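Local coordinates for protein intradiol ring-cleavage dioxygenase (Streptomyces sp. SirexAA-E, PDB 4ILV) that probably cleaves catechol-type aromatic rings between their two hydroxyl-bearing carbons, using molecular oxygen at a non-haem iron(III) centre, at residues 37-42 against 143-148; 54-59 against 116-121; 84-89 against 131-136. One frame throughout, in Å; residues are numbered along the deposited sequence.

Contact 1. Residues 37-42 against 143-148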
ATOM      1  N   PRO A  37     -12.110   2.316  -2.328  1.00 43.76           N
ATOM      2  CA  PRO A  37     -12.181   3.123  -3.550  1.00 45.12           C
ATOM      3  C   PRO A  37     -10.948   2.923  -4.419  1.00 46.88           C
ATOM      4  O   PRO A  37      -9.861   2.663  -3.898  1.00 38.84           O
ATOM      5  CB  PRO A  37     -12.211   4.557  -3.020  1.00 47.54           C
ATOM      6  CG  PRO A  37     -12.709   4.446  -1.634  1.00 51.04           C
ATOM      7  CD  PRO A  37     -12.195   3.146  -1.115  1.00 45.47           C
ATOM      8  N   ASP A  38     -11.108   3.057  -5.731  1.00 48.12           N
ATOM      9  CA  ASP A  38      -9.968   2.930  -6.634  1.00 48.86           C
ATOM     10  C   ASP A  38      -9.358   4.298  -6.934  1.00 49.27           C
ATOM     11  O   ASP A  38     -10.008   5.327  -6.770  1.00 45.25           O
ATOM     12  CB  ASP A  38     -10.376   2.240  -7.938  1.00 53.41           C
ATOM     13  CG  ASP A  38     -11.458   2.985  -8.683  1.00 65.31           C
ATOM     14  OD1 ASP A  38     -12.632   2.927  -8.255  1.00 68.88           O
ATOM     15  OD2 ASP A  38     -11.130   3.633  -9.696  1.00 72.64           O
ATOM     16  N   GLN A  39      -8.099   4.299  -7.362  1.00 44.57           N
ATOM     17  CA  GLN A  39      -7.421   5.526  -7.771  1.00 47.21           C
ATOM     18  C   GLN A  39      -6.489   5.223  -8.935  1.00 45.25           C
ATOM     19  O   GLN A  39      -6.265   4.062  -9.280  1.00 44.41           O
ATOM     20  CB  GLN A  39      -6.636   6.146  -6.612  1.00 40.60           C
ATOM     21  CG  GLN A  39      -7.512   6.688  -5.504  1.00 48.27           C
ATOM     22  CD  GLN A  39      -6.856   7.791  -4.713  1.00 49.53           C
ATOM     23  OE1 GLN A  39      -5.643   7.786  -4.501  1.00 53.19           O
ATOM     24  NE2 GLN A  39      -7.659   8.757  -4.272  1.00 49.09           N
ATOM     25  N   MET A  40      -5.947   6.264  -9.547  1.00 45.74           N
ATOM     26  CA  MET A  40      -5.094   6.059 -10.709  1.00 50.13           C
ATOM     27  C   MET A  40      -3.783   5.326 -10.396  1.00 42.22           C
ATOM     28  O   MET A  40      -3.282   5.330  -9.262  1.00 38.61           O
ATOM     29  CB  MET A  40      -4.856   7.382 -11.447  1.00 60.73           C
ATOM     30  CG  MET A  40      -4.288   8.506 -10.603  1.00 63.68           C
ATOM     31  SD  MET A  40      -4.079   9.995 -11.603  1.00 89.23           S
ATOM     32  CE  MET A  40      -5.742  10.208 -12.239  1.00 59.56           C
ATOM     33  N   GLU A  41      -3.258   4.666 -11.419  1.00 44.49           N
ATOM     34  CA  GLU A  41      -2.019   3.907 -11.327  1.00 45.16           C
ATOM     35  C   GLU A  41      -0.792   4.811 -11.186  1.00 45.38           C
ATOM     36  O   GLU A  41       0.084   4.553 -10.366  1.00 47.17           O
ATOM     37  CB  GLU A  41      -1.891   3.044 -12.582  1.00 50.12           C
ATOM     38  CG  GLU A  41      -0.634   2.208 -12.697  1.00 47.75           C
ATOM     39  CD  GLU A  41      -0.651   1.335 -13.943  1.00 51.52           C
ATOM     40  OE1 GLU A  41      -1.326   0.284 -13.937  1.00 50.13           O
ATOM     41  OE2 GLU A  41      -0.024   1.727 -14.948  1.00 57.35           O
ATOM     42  N   GLY A  42      -0.744   5.872 -11.983  1.00 46.99           N
ATOM     43  CA  GLY A  42       0.405   6.758 -12.010  1.00 49.24           C
ATOM     44  C   GLY A  42       1.434   6.253 -13.006  1.00 51.66           C
ATOM     45  O   GLY A  42       1.399   5.080 -13.396  1.00 51.25           O
ATOM     46  N   LEU A 143      -8.117  -4.183  -8.725  1.00 38.47           N
ATOM     47  CA  LEU A 143      -8.368  -2.869  -8.142  1.00 35.97           C
ATOM     48  C   LEU A 143      -7.050  -2.093  -8.013  1.00 33.12           C
ATOM     49  O   LEU A 143      -6.122  -2.562  -7.355  1.00 30.89           O
ATOM     50  CB  LEU A 143      -8.999  -3.004  -6.759  1.00 35.82           C
ATOM     51  CG  LEU A 143      -9.147  -1.667  -6.023  1.00 40.29           C
ATOM     52  CD1 LEU A 143     -10.377  -0.939  -6.549  1.00 42.67           C
ATOM     53  CD2 LEU A 143      -9.212  -1.834  -4.504  1.00 40.02           C
ATOM     54  N   THR A 144      -6.969  -0.915  -8.634  1.00 29.37           N
ATOM     55  CA  THR A 144      -5.804  -0.040  -8.479  1.00 33.28           C
ATOM     56  C   THR A 144      -6.137   1.097  -7.533  1.00 32.48           C
ATOM     57  O   THR A 144      -7.148   1.787  -7.712  1.00 32.05           O
ATOM     58  CB  THR A 144      -5.372   0.564  -9.824  1.00 32.83           C
ATOM     59  OG1 THR A 144      -4.999  -0.490 -10.717  1.00 30.09           O
ATOM     60  CG2 THR A 144      -4.183   1.532  -9.640  1.00 25.31           C
ATOM     61  N   THR A 145      -5.295   1.307  -6.529  1.00 30.41           N
ATOM     62  CA  THR A 145      -5.603   2.329  -5.535  1.00 30.27           C
ATOM     63  C   THR A 145      -4.365   2.818  -4.799  1.00 26.30           C
ATOM     64  O   THR A 145      -3.244   2.444  -5.135  1.00 27.64           O
ATOM     65  CB  THR A 145      -6.705   1.823  -4.545  1.00 32.34           C
ATOM     66  OG1 THR A 145      -7.162   2.897  -3.726  1.00 28.58           O
ATOM     67  CG2 THR A 145      -6.197   0.694  -3.663  1.00 30.42           C
ATOM     68  N   GLN A 146      -4.567   3.672  -3.803  1.00 26.48           N
ATOM     69  CA  GLN A 146      -3.457   4.198  -3.018  1.00 28.31           C
ATOM     70  C   GLN A 146      -3.789   4.248  -1.530  1.00 26.85           C
ATOM     71  O   GLN A 146      -4.962   4.290  -1.149  1.00 28.70           O
ATOM     72  CB  GLN A 146      -3.116   5.612  -3.488  1.00 30.37           C
ATOM     73  CG  GLN A 146      -2.776   5.697  -4.952  1.00 38.92           C
ATOM     74  CD  GLN A 146      -2.449   7.107  -5.390  1.00 41.24           C
ATOM     75  OE1 GLN A 146      -1.985   7.929  -4.592  1.00 32.77           O
ATOM     76  NE2 GLN A 146      -2.680   7.396  -6.667  1.00 40.95           N
ATOM     77  N   LEU A 147      -2.757   4.264  -0.692  1.00 23.77           N
ATOM     78  CA  LEU A 147      -2.953   4.450   0.742  1.00 19.85           C
ATOM     79  C   LEU A 147      -2.337   5.760   1.211  1.00 24.91           C
ATOM     80  O   LEU A 147      -1.228   6.110   0.797  1.00 27.47           O
ATOM     81  CB  LEU A 147      -2.341   3.286   1.519  1.00 23.85           C
ATOM     82  CG  LEU A 147      -2.776   1.891   1.060  1.00 26.81           C
ATOM     83  CD1 LEU A 147      -2.088   0.824   1.901  1.00 28.89           C
ATOM     84  CD2 LEU A 147      -4.302   1.719   1.095  1.00 29.32           C
ATOM     85  N   TYR A 148      -3.043   6.471   2.089  1.00 23.71           N
ATOM     86  CA  TYR A 148      -2.580   7.773   2.578  1.00 29.05           C
ATOM     87  C   TYR A 148      -2.265   7.742   4.064  1.00 28.60           C
ATOM     88  O   TYR A 148      -2.626   6.794   4.764  1.00 28.06           O
ATOM     89  CB  TYR A 148      -3.602   8.875   2.281  1.00 28.90           C
ATOM     90  CG  TYR A 148      -3.809   9.102   0.801  1.00 30.41           C
ATOM     91  CD1 TYR A 148      -2.876   9.804   0.056  1.00 30.65           C
ATOM     92  CD2 TYR A 148      -4.932   8.609   0.149  1.00 27.59           C
ATOM     93  CE1 TYR A 148      -3.049  10.018  -1.296  1.00 26.01           C
ATOM     94  CE2 TYR A 148      -5.114   8.815  -1.210  1.00 31.88           C
ATOM     95  CZ  TYR A 148      -4.157   9.521  -1.925  1.00 33.67           C
ATOM     96  OH  TYR A 148      -4.309   9.744  -3.273  1.00 33.10           O
TER
HETATM   97  O   HOH W   1      -2.152   3.539  -7.560  1.00 31.07           O
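The outer strand of the iron-bearing antiparallel sheet, 143-148, is crossed at close to a right angle (94°) by the N-terminal segment 37-42 of this intradiol dioxygenase domain. Gln39 carries most of the contact, its CA lying nearest that of Thr145. Its backbone N donates to Thr144 O over 2.7 Å, a nearly straight bond, and two residues earlier Thr145 OG1 gives its proton to Pro37 O at 2.7 Å. Thr145 can do this because OG1 stands anti to its own backbone N (chi1 -170°), which carries the hydroxyl across to the incoming chain.

The Gln39 side chain then reaches along the strand to Tyr148. Its amide stands steeply to the phenol, the planes 78° apart, and Tyr148 OH donates in the carbonyl plane to a lone pair of Gln39 OE1. The amide nitrogen, NE2, is taken by Leu160 O, so both ends of the group are held and its rotation is fixed. Gln146 crosses Gln39 at about a right angle; its OE1 is bonded to Arg127, while its NE2 makes only a weak bond of 3.4 Å to Met40 O.

At the beginning of the strand, Thr144 CG2 packs against Glu41 CA at 3.6 Å, and Leu143 CD1 touches Asp38 CB. The polar ends of Thr144 and Glu41 both turn to Lys134 on the adjoining strand, the latter as a salt bridge. A single water closes the junction, donating to Met40 O at 2.7 Å and to Thr145 O at 2.9 Å.

Contact 2. Residues 54-59 against 116-121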
ATOM      1  N   SER A  54       8.757  -7.866   2.422  1.00 26.34           N
ATOM      2  CA  SER A  54       9.675  -6.868   2.954  1.00 24.70           C
ATOM      3  C   SER A  54      10.410  -6.139   1.832  1.00 28.76           C
ATOM      4  O   SER A  54      11.016  -6.772   0.973  1.00 28.06           O
ATOM      5  CB  SER A  54      10.673  -7.524   3.905  1.00 35.76           C
ATOM      6  OG  SER A  54      11.599  -6.572   4.399  1.00 40.06           O
ATOM      7  N   LEU A  55      10.372  -4.809   1.849  1.00 30.73           N
ATOM      8  CA  LEU A  55      11.011  -4.020   0.801  1.00 29.27           C
ATOM      9  C   LEU A  55      12.312  -3.407   1.286  1.00 31.00           C
ATOM     10  O   LEU A  55      12.995  -2.730   0.528  1.00 29.23           O
ATOM     11  CB  LEU A  55      10.091  -2.879   0.360  1.00 20.75           C
ATOM     12  CG  LEU A  55       8.692  -3.277  -0.114  1.00 26.34           C
ATOM     13  CD1 LEU A  55       7.929  -2.052  -0.576  1.00 18.43           C
ATOM     14  CD2 LEU A  55       8.765  -4.332  -1.231  1.00 26.83           C
ATOM     15  N   VAL A  56      12.639  -3.609   2.557  1.00 30.67           N
ATOM     16  CA  VAL A  56      13.764  -2.902   3.159  1.00 31.11           C
ATOM     17  C   VAL A  56      14.611  -3.804   4.027  1.00 44.10           C
ATOM     18  O   VAL A  56      14.213  -4.916   4.357  1.00 41.07           O
ATOM     19  CB  VAL A  56      13.295  -1.736   4.037  1.00 28.09           C
ATOM     20  CG1 VAL A  56      12.420  -0.786   3.232  1.00 27.33           C
ATOM     21  CG2 VAL A  56      12.528  -2.258   5.261  1.00 27.06           C
ATOM     22  N   THR A  57      15.791  -3.311   4.392  1.00 50.98           N
ATOM     23  CA  THR A  57      16.607  -3.952   5.411  1.00 53.10           C
ATOM     24  C   THR A  57      16.877  -2.935   6.520  1.00 56.65           C
ATOM     25  O   THR A  57      16.373  -1.808   6.485  1.00 47.06           O
ATOM     26  CB  THR A  57      17.956  -4.452   4.849  1.00 50.93           C
ATOM     27  OG1 THR A  57      18.891  -3.375   4.826  1.00 45.93           O
ATOM     28  CG2 THR A  57      17.794  -5.012   3.447  1.00 57.96           C
ATOM     29  N   SER A  58      17.670  -3.341   7.505  1.00 71.68           N
ATOM     30  CA  SER A  58      18.100  -2.448   8.574  1.00 74.34           C
ATOM     31  C   SER A  58      18.955  -1.311   8.016  1.00 70.07           C
ATOM     32  O   SER A  58      18.989  -0.215   8.573  1.00 74.39           O
ATOM     33  CB  SER A  58      18.894  -3.238   9.611  1.00 83.11           C
ATOM     34  OG  SER A  58      18.219  -4.441   9.930  1.00 86.15           O
ATOM     35  N   SER A  59      19.639  -1.586   6.909  1.00 60.69           N
ATOM     36  CA  SER A  59      20.514  -0.619   6.251  1.00 52.49           C
ATOM     37  C   SER A  59      19.796   0.334   5.271  1.00 46.45           C
ATOM     38  O   SER A  59      20.383   1.296   4.784  1.00 44.71           O
ATOM     39  CB  SER A  59      21.612  -1.368   5.527  1.00 56.80           C
ATOM     40  OG  SER A  59      21.038  -2.430   4.795  1.00 58.92           O
ATOM     41  N   LEU A 116       3.355  -5.557   5.151  1.00 17.46           N
ATOM     42  CA  LEU A 116       4.344  -4.916   4.284  1.00 21.00           C
ATOM     43  C   LEU A 116       5.359  -4.200   5.143  1.00 23.21           C
ATOM     44  O   LEU A 116       5.012  -3.260   5.855  1.00 24.67           O
ATOM     45  CB  LEU A 116       3.685  -3.898   3.370  1.00 20.24           C
ATOM     46  CG  LEU A 116       4.669  -3.181   2.430  1.00 23.37           C
ATOM     47  CD1 LEU A 116       5.155  -4.125   1.359  1.00 23.11           C
ATOM     48  CD2 LEU A 116       4.001  -1.984   1.809  1.00 15.88           C
ATOM     49  N   ARG A 117       6.607  -4.657   5.103  1.00 20.14           N
ATOM     50  CA  ARG A 117       7.667  -3.967   5.831  1.00 15.84           C
ATOM     51  C   ARG A 117       8.401  -3.036   4.880  1.00 23.75           C
ATOM     52  O   ARG A 117       8.951  -3.486   3.871  1.00 23.89           O
ATOM     53  CB  ARG A 117       8.654  -4.949   6.442  1.00 21.99           C
ATOM     54  CG  ARG A 117       9.703  -4.241   7.293  1.00 33.52           C
ATOM     55  CD  ARG A 117      10.854  -5.162   7.648  1.00 45.26           C
ATOM     56  NE  ARG A 117      11.966  -4.432   8.256  1.00 49.80           N
ATOM     57  CZ  ARG A 117      13.196  -4.924   8.370  1.00 51.73           C
ATOM     58  NH1 ARG A 117      13.464  -6.141   7.908  1.00 51.82           N
ATOM     59  NH2 ARG A 117      14.161  -4.201   8.934  1.00 42.73           N
ATOM     60  N   THR A 118       8.433  -1.747   5.203  1.00 22.82           N
ATOM     61  CA  THR A 118       8.958  -0.769   4.249  1.00 21.22           C
ATOM     62  C   THR A 118       9.514   0.433   5.012  1.00 19.61           C
ATOM     63  O   THR A 118       9.819   0.314   6.193  1.00 19.59           O
ATOM     64  CB  THR A 118       7.842  -0.379   3.220  1.00 19.58           C
ATOM     65  OG1 THR A 118       8.375   0.467   2.197  1.00 23.38           O
ATOM     66  CG2 THR A 118       6.641   0.309   3.906  1.00 17.95           C
ATOM     67  N   ILE A 119       9.700   1.573   4.349  1.00 22.00           N
ATOM     68  CA  ILE A 119       9.977   2.815   5.086  1.00 17.79           C
ATOM     69  C   ILE A 119       8.938   3.843   4.673  1.00 21.72           C
ATOM     70  O   ILE A 119       8.256   3.659   3.670  1.00 21.58           O
ATOM     71  CB  ILE A 119      11.449   3.367   4.897  1.00 21.43           C
ATOM     72  CG1 ILE A 119      11.892   3.321   3.439  1.00 23.44           C
ATOM     73  CG2 ILE A 119      12.437   2.525   5.703  1.00 21.05           C
ATOM     74  CD1 ILE A 119      11.300   4.402   2.545  1.00 25.63           C
ATOM     75  N   VAL A 120       8.811   4.915   5.436  1.00 20.74           N
ATOM     76  CA  VAL A 120       7.823   5.932   5.109  1.00 25.70           C
ATOM     77  C   VAL A 120       8.249   6.561   3.790  1.00 26.80           C
ATOM     78  O   VAL A 120       9.372   7.045   3.684  1.00 24.31           O
ATOM     79  CB  VAL A 120       7.760   6.992   6.222  1.00 26.61           C
ATOM     80  CG1 VAL A 120       6.803   8.111   5.858  1.00 24.91           C
ATOM     81  CG2 VAL A 120       7.338   6.337   7.558  1.00 20.65           C
ATOM     82  N   PRO A 121       7.379   6.518   2.762  1.00 20.71           N
ATOM     83  CA  PRO A 121       7.805   7.116   1.488  1.00 24.68           C
ATOM     84  C   PRO A 121       8.008   8.625   1.603  1.00 23.21           C
ATOM     85  O   PRO A 121       7.299   9.304   2.350  1.00 23.56           O
ATOM     86  CB  PRO A 121       6.652   6.806   0.536  1.00 23.26           C
ATOM     87  CG  PRO A 121       5.431   6.594   1.456  1.00 25.01           C
ATOM     88  CD  PRO A 121       6.009   5.978   2.711  1.00 23.23           C
TER
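The Val56 and Arg117 side chains cross at a slant at the heart of this contact, with the valine methyl CG2 over one face of the guanidinium group, 3.7 Å from Arg117 NE. The arginine chain runs extended from CG to NE, and with CG opposite the backbone N (chi1 -176°) it lies along segment 54-59 rather than turning off it. Ser54 OG meets the aliphatic part of the chain, 3.6 Å from Arg117 CD, and the far end, NH2, comes up beside the backbone of Thr57 and Ser58. The extended chain thus brings both methylenes and guanidinium alongside the loop.

The other valine branch, CG1, points at the strand backbone. It rests 3.6 Å from Thr118 CA and also touches Ile119 CG2; Val56 thus packs on the strand through both methyls, CG1 and CG2. Leu55 lies on the other flank: its CG packs 3.9 Å from Leu116 CD1, the two leucines set obliquely to each other, whereas beside Thr118 it runs alongside and points the same way, with CD1 near Thr118 OG1. That hydroxyl has its polar partner in Gln88.

One backbone bond ties the segments together, Leu55 N to Arg117 O at 2.8 Å and almost linear (176°). It belongs to a single bridge pairing Ser54 with Arg117, after which the loop leaves the strand; Thr57 OG1 then accepts from Ser59 N in an ST turn.

Strand 113-119 is one of the two edge strands of a mixed four-strand sheet, and its other side is paired to strand 64-72. The loop 54-59 thus lies along that outer edge, while Phe102 from another loop packs on both Val56 and Ile119.

Contact 3. Residues 84-89 against 131-136; sequences LDFWQA and IHVKAQ. With FE (Fe (III) ion), chain C.
The Trp87 indole and the His132 imidazole lie almost parallel, their planes only 8° apart, in an offset stack of the tryptophan five-membered ring on the imidazole, their centroids 4.4 Å apart. His132 CB sits over the same indole, above its six-membered ring, while the aliphatic chain of Lys134 comes in at the edge, CG lying 3.8 Å from Trp87 CZ3. Asp85 O also lies in plane at the indole edge, and Trp87 O in plane at the imidazole edge. Trp87 reaches this position because its CG stands between the backbone N and the carbonyl carbon (chi1 72°), which folds the indole over the neighbouring strand. On the other side of the sheet the Phe86 ring takes Val133 CG2 over one face, and its CD1 meets Ile131 CG2. Leu84 CD2 continues this apolar layer, 3.6 Å from Ala135 CB.

The backbones pair in an antiparallel register. Asp85 with Lys134 and Trp87 with His132 are hydrogen-bonded pairs, each with two bonds; the His132 N to Trp87 O bond is 2.8 Å. Phe86 with Val133, between them, and Leu84 with Ala135, beyond Asp85, are non-hydrogen-bonded pairs. Lys134 NZ goes on to Thr144 and Glu41, and Asp85 OD1 to Ser49.

The stack leaves His132 NE2 directed at the iron, 2.3 Å away. An alanine in place of Trp87 would probably open a gap beside the imidazole and leave this ligand freer to tilt, with the Lys134 methylenes also losing the edge they lie against.

Tyr95, Tyr124 and His130 join His132 at the metal, the two-tyrosine, two-histidine iron(III) site typical of intradiol dioxygenases, with both histidines on strand 130-136, an inner strand of the antiparallel sheet.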
ATOM      1  N   LEU A  84      -1.687  -8.771  -3.671  1.00 24.58           N
ATOM      2  CA  LEU A  84      -1.426  -7.376  -3.339  1.00 28.97           C
ATOM      3  C   LEU A  84      -0.042  -6.963  -3.859  1.00 25.81           C
ATOM      4  O   LEU A  84       0.961  -7.523  -3.449  1.00 26.67           O
ATOM      5  CB  LEU A  84      -1.490  -7.164  -1.829  1.00 22.57           C
ATOM      6  CG  LEU A  84      -2.872  -7.427  -1.217  1.00 28.04           C
ATOM      7  CD1 LEU A  84      -2.761  -7.479   0.287  1.00 25.82           C
ATOM      8  CD2 LEU A  84      -3.825  -6.317  -1.639  1.00 23.73           C
ATOM      9  N   ASP A  85      -0.010  -5.990  -4.754  1.00 26.41           N
ATOM     10  CA  ASP A  85       1.214  -5.579  -5.426  1.00 25.22           C
ATOM     11  C   ASP A  85       1.479  -4.130  -5.049  1.00 24.72           C
ATOM     12  O   ASP A  85       0.770  -3.233  -5.498  1.00 25.38           O
ATOM     13  CB  ASP A  85       1.022  -5.737  -6.938  1.00 24.38           C
ATOM     14  CG  ASP A  85       2.309  -5.497  -7.749  1.00 31.70           C
ATOM     15  OD1 ASP A  85       3.413  -5.472  -7.160  1.00 28.71           O
ATOM     16  OD2 ASP A  85       2.207  -5.352  -8.991  1.00 29.44           O
ATOM     17  N   PHE A  86       2.488  -3.908  -4.210  1.00 21.12           N
ATOM     18  CA  PHE A  86       2.780  -2.578  -3.680  1.00 19.96           C
ATOM     19  C   PHE A  86       3.937  -1.914  -4.429  1.00 24.38           C
ATOM     20  O   PHE A  86       4.885  -2.582  -4.837  1.00 26.00           O
ATOM     21  CB  PHE A  86       3.167  -2.675  -2.202  1.00 18.61           C
ATOM     22  CG  PHE A  86       2.033  -3.055  -1.272  1.00 20.79           C
ATOM     23  CD1 PHE A  86       1.179  -2.084  -0.782  1.00 20.00           C
ATOM     24  CD2 PHE A  86       1.865  -4.362  -0.848  1.00 22.41           C
ATOM     25  CE1 PHE A  86       0.169  -2.408   0.102  1.00 19.16           C
ATOM     26  CE2 PHE A  86       0.852  -4.703   0.040  1.00 29.84           C
ATOM     27  CZ  PHE A  86       0.003  -3.729   0.513  1.00 24.18           C
ATOM     28  N   TRP A  87       3.856  -0.603  -4.624  1.00 27.37           N
ATOM     29  CA  TRP A  87       5.035   0.160  -5.025  1.00 26.01           C
ATOM     30  C   TRP A  87       4.970   1.574  -4.430  1.00 28.04           C
ATOM     31  O   TRP A  87       3.889   2.039  -4.052  1.00 23.20           O
ATOM     32  CB  TRP A  87       5.237   0.155  -6.553  1.00 22.67           C
ATOM     33  CG  TRP A  87       4.255   0.970  -7.335  1.00 21.26           C
ATOM     34  CD1 TRP A  87       4.483   2.192  -7.915  1.00 23.92           C
ATOM     35  CD2 TRP A  87       2.902   0.622  -7.652  1.00 17.16           C
ATOM     36  NE1 TRP A  87       3.352   2.628  -8.556  1.00 24.21           N
ATOM     37  CE2 TRP A  87       2.368   1.684  -8.416  1.00 23.22           C
ATOM     38  CE3 TRP A  87       2.084  -0.471  -7.346  1.00 26.92           C
ATOM     39  CZ2 TRP A  87       1.051   1.685  -8.880  1.00 22.84           C
ATOM     40  CZ3 TRP A  87       0.771  -0.470  -7.811  1.00 26.12           C
ATOM     41  CH2 TRP A  87       0.271   0.601  -8.569  1.00 22.39           C
ATOM     42  N   GLN A  88       6.119   2.242  -4.326  1.00 25.54           N
ATOM     43  CA  GLN A  88       6.195   3.510  -3.598  1.00 22.33           C
ATOM     44  C   GLN A  88       7.526   4.192  -3.823  1.00 21.76           C
ATOM     45  O   GLN A  88       8.476   3.566  -4.291  1.00 20.79           O
ATOM     46  CB  GLN A  88       6.075   3.271  -2.093  1.00 15.27           C
ATOM     47  CG  GLN A  88       7.299   2.529  -1.515  1.00 19.39           C
ATOM     48  CD  GLN A  88       7.320   2.485  -0.006  1.00 21.92           C
ATOM     49  OE1 GLN A  88       6.685   1.630   0.615  1.00 23.23           O
ATOM     50  NE2 GLN A  88       8.056   3.408   0.602  1.00 20.85           N
ATOM     51  N   ALA A  89       7.603   5.463  -3.445  1.00 23.32           N
ATOM     52  CA  ALA A  89       8.874   6.184  -3.505  1.00 22.52           C
ATOM     53  C   ALA A  89       9.748   5.811  -2.320  1.00 24.50           C
ATOM     54  O   ALA A  89       9.242   5.348  -1.290  1.00 24.72           O
ATOM     55  CB  ALA A  89       8.627   7.688  -3.522  1.00 26.81           C
ATOM     56  N   ILE A 131       1.350   5.297  -0.614  1.00 22.58           N
ATOM     57  CA  ILE A 131       1.871   4.026  -1.096  1.00 21.94           C
ATOM     58  C   ILE A 131       0.897   3.487  -2.140  1.00 27.04           C
ATOM     59  O   ILE A 131      -0.313   3.458  -1.900  1.00 25.89           O
ATOM     60  CB  ILE A 131       1.975   3.013   0.058  1.00 20.10           C
ATOM     61  CG1 ILE A 131       3.082   3.428   1.025  1.00 20.98           C
ATOM     62  CG2 ILE A 131       2.244   1.612  -0.477  1.00 18.05           C
ATOM     63  CD1 ILE A 131       3.119   2.558   2.294  1.00 25.18           C
ATOM     64  N   HIS A 132       1.404   3.057  -3.295  1.00 21.46           N
ATOM     65  CA  HIS A 132       0.522   2.524  -4.324  1.00 22.16           C
ATOM     66  C   HIS A 132       0.243   1.040  -4.105  1.00 24.07           C
ATOM     67  O   HIS A 132       1.107   0.313  -3.636  1.00 23.66           O
ATOM     68  CB  HIS A 132       1.141   2.687  -5.704  1.00 23.83           C
ATOM     69  CG  HIS A 132       1.260   4.105  -6.166  1.00 29.01           C
ATOM     70  ND1 HIS A 132       0.254   4.747  -6.853  1.00 27.68           N
ATOM     71  CD2 HIS A 132       2.283   4.991  -6.076  1.00 22.80           C
ATOM     72  CE1 HIS A 132       0.643   5.977  -7.148  1.00 26.75           C
ATOM     73  NE2 HIS A 132       1.864   6.152  -6.677  1.00 25.43           N
ATOM     74  N   VAL A 133      -0.951   0.589  -4.472  1.00 20.22           N
ATOM     75  CA  VAL A 133      -1.275  -0.830  -4.373  1.00 20.72           C
ATOM     76  C   VAL A 133      -2.285  -1.275  -5.436  1.00 27.12           C
ATOM     77  O   VAL A 133      -3.262  -0.571  -5.739  1.00 32.03           O
ATOM     78  CB  VAL A 133      -1.770  -1.208  -2.942  1.00 22.66           C
ATOM     79  CG1 VAL A 133      -3.064  -0.448  -2.581  1.00 21.00           C
ATOM     80  CG2 VAL A 133      -1.980  -2.733  -2.809  1.00 27.54           C
ATOM     81  N   LYS A 134      -2.027  -2.440  -6.023  1.00 25.52           N
ATOM     82  CA  LYS A 134      -3.018  -3.119  -6.853  1.00 24.80           C
ATOM     83  C   LYS A 134      -3.466  -4.389  -6.132  1.00 28.24           C
ATOM     84  O   LYS A 134      -2.625  -5.176  -5.707  1.00 32.09           O
ATOM     85  CB  LYS A 134      -2.434  -3.487  -8.216  1.00 26.81           C
ATOM     86  CG  LYS A 134      -2.275  -2.309  -9.149  1.00 30.88           C
ATOM     87  CD  LYS A 134      -1.540  -2.713 -10.403  1.00 30.92           C
ATOM     88  CE  LYS A 134      -1.376  -1.532 -11.332  1.00 32.40           C
ATOM     89  NZ  LYS A 134      -2.647  -1.250 -12.053  1.00 29.35           N
ATOM     90  N   ALA A 135      -4.780  -4.584  -6.007  1.00 25.94           N
ATOM     91  CA  ALA A 135      -5.342  -5.758  -5.347  1.00 29.89           C
ATOM     92  C   ALA A 135      -6.159  -6.578  -6.333  1.00 32.35           C
ATOM     93  O   ALA A 135      -6.983  -6.034  -7.070  1.00 35.35           O
ATOM     94  CB  ALA A 135      -6.236  -5.340  -4.154  1.00 26.55           C
ATOM     95  N   GLN A 136      -5.938  -7.889  -6.353  1.00 30.11           N
ATOM     96  CA  GLN A 136      -6.709  -8.739  -7.242  1.00 29.35           C
ATOM     97  C   GLN A 136      -7.081 -10.047  -6.572  1.00 35.03           C
ATOM     98  O   GLN A 136      -6.213 -10.861  -6.259  1.00 32.34           O
ATOM     99  CB  GLN A 136      -5.943  -9.018  -8.539  1.00 30.18           C
ATOM    100  CG  GLN A 136      -6.768  -9.753  -9.593  1.00 33.62           C
ATOM    101  CD  GLN A 136      -5.995 -10.021 -10.870  1.00 41.60           C
ATOM    102  OE1 GLN A 136      -4.769 -10.142 -10.854  1.00 47.32           O
ATOM    103  NE2 GLN A 136      -6.710 -10.110 -11.989  1.00 45.34           N
TER
HETATM  104 FE    FE C 301       3.114   8.034  -6.677  1.00 29.77          FE

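Contacts 1 and 3 share one antiparallel sheet: strand 143-148 is its outer member, 130-136 lies next to it, and 83-87 follows. Their centres are about 8 Å apart, and they meet directly where Glu41 bridges to Lys134. Contact 2 belongs to the edge of the other, mixed sheet, its centre about 20 Å from that of contact 1 and about 14 Å from that of contact 3. Gln88 joins the two sheets by bonding to Thr118 and Ile119. Along the chain, contacts 2 and 3 interlock and both fall inside the loop closed by contact 1. The chain before strand 64-72 thus meets an edge strand of each sheet, while contact 3, on inner strands, carries an iron ligand.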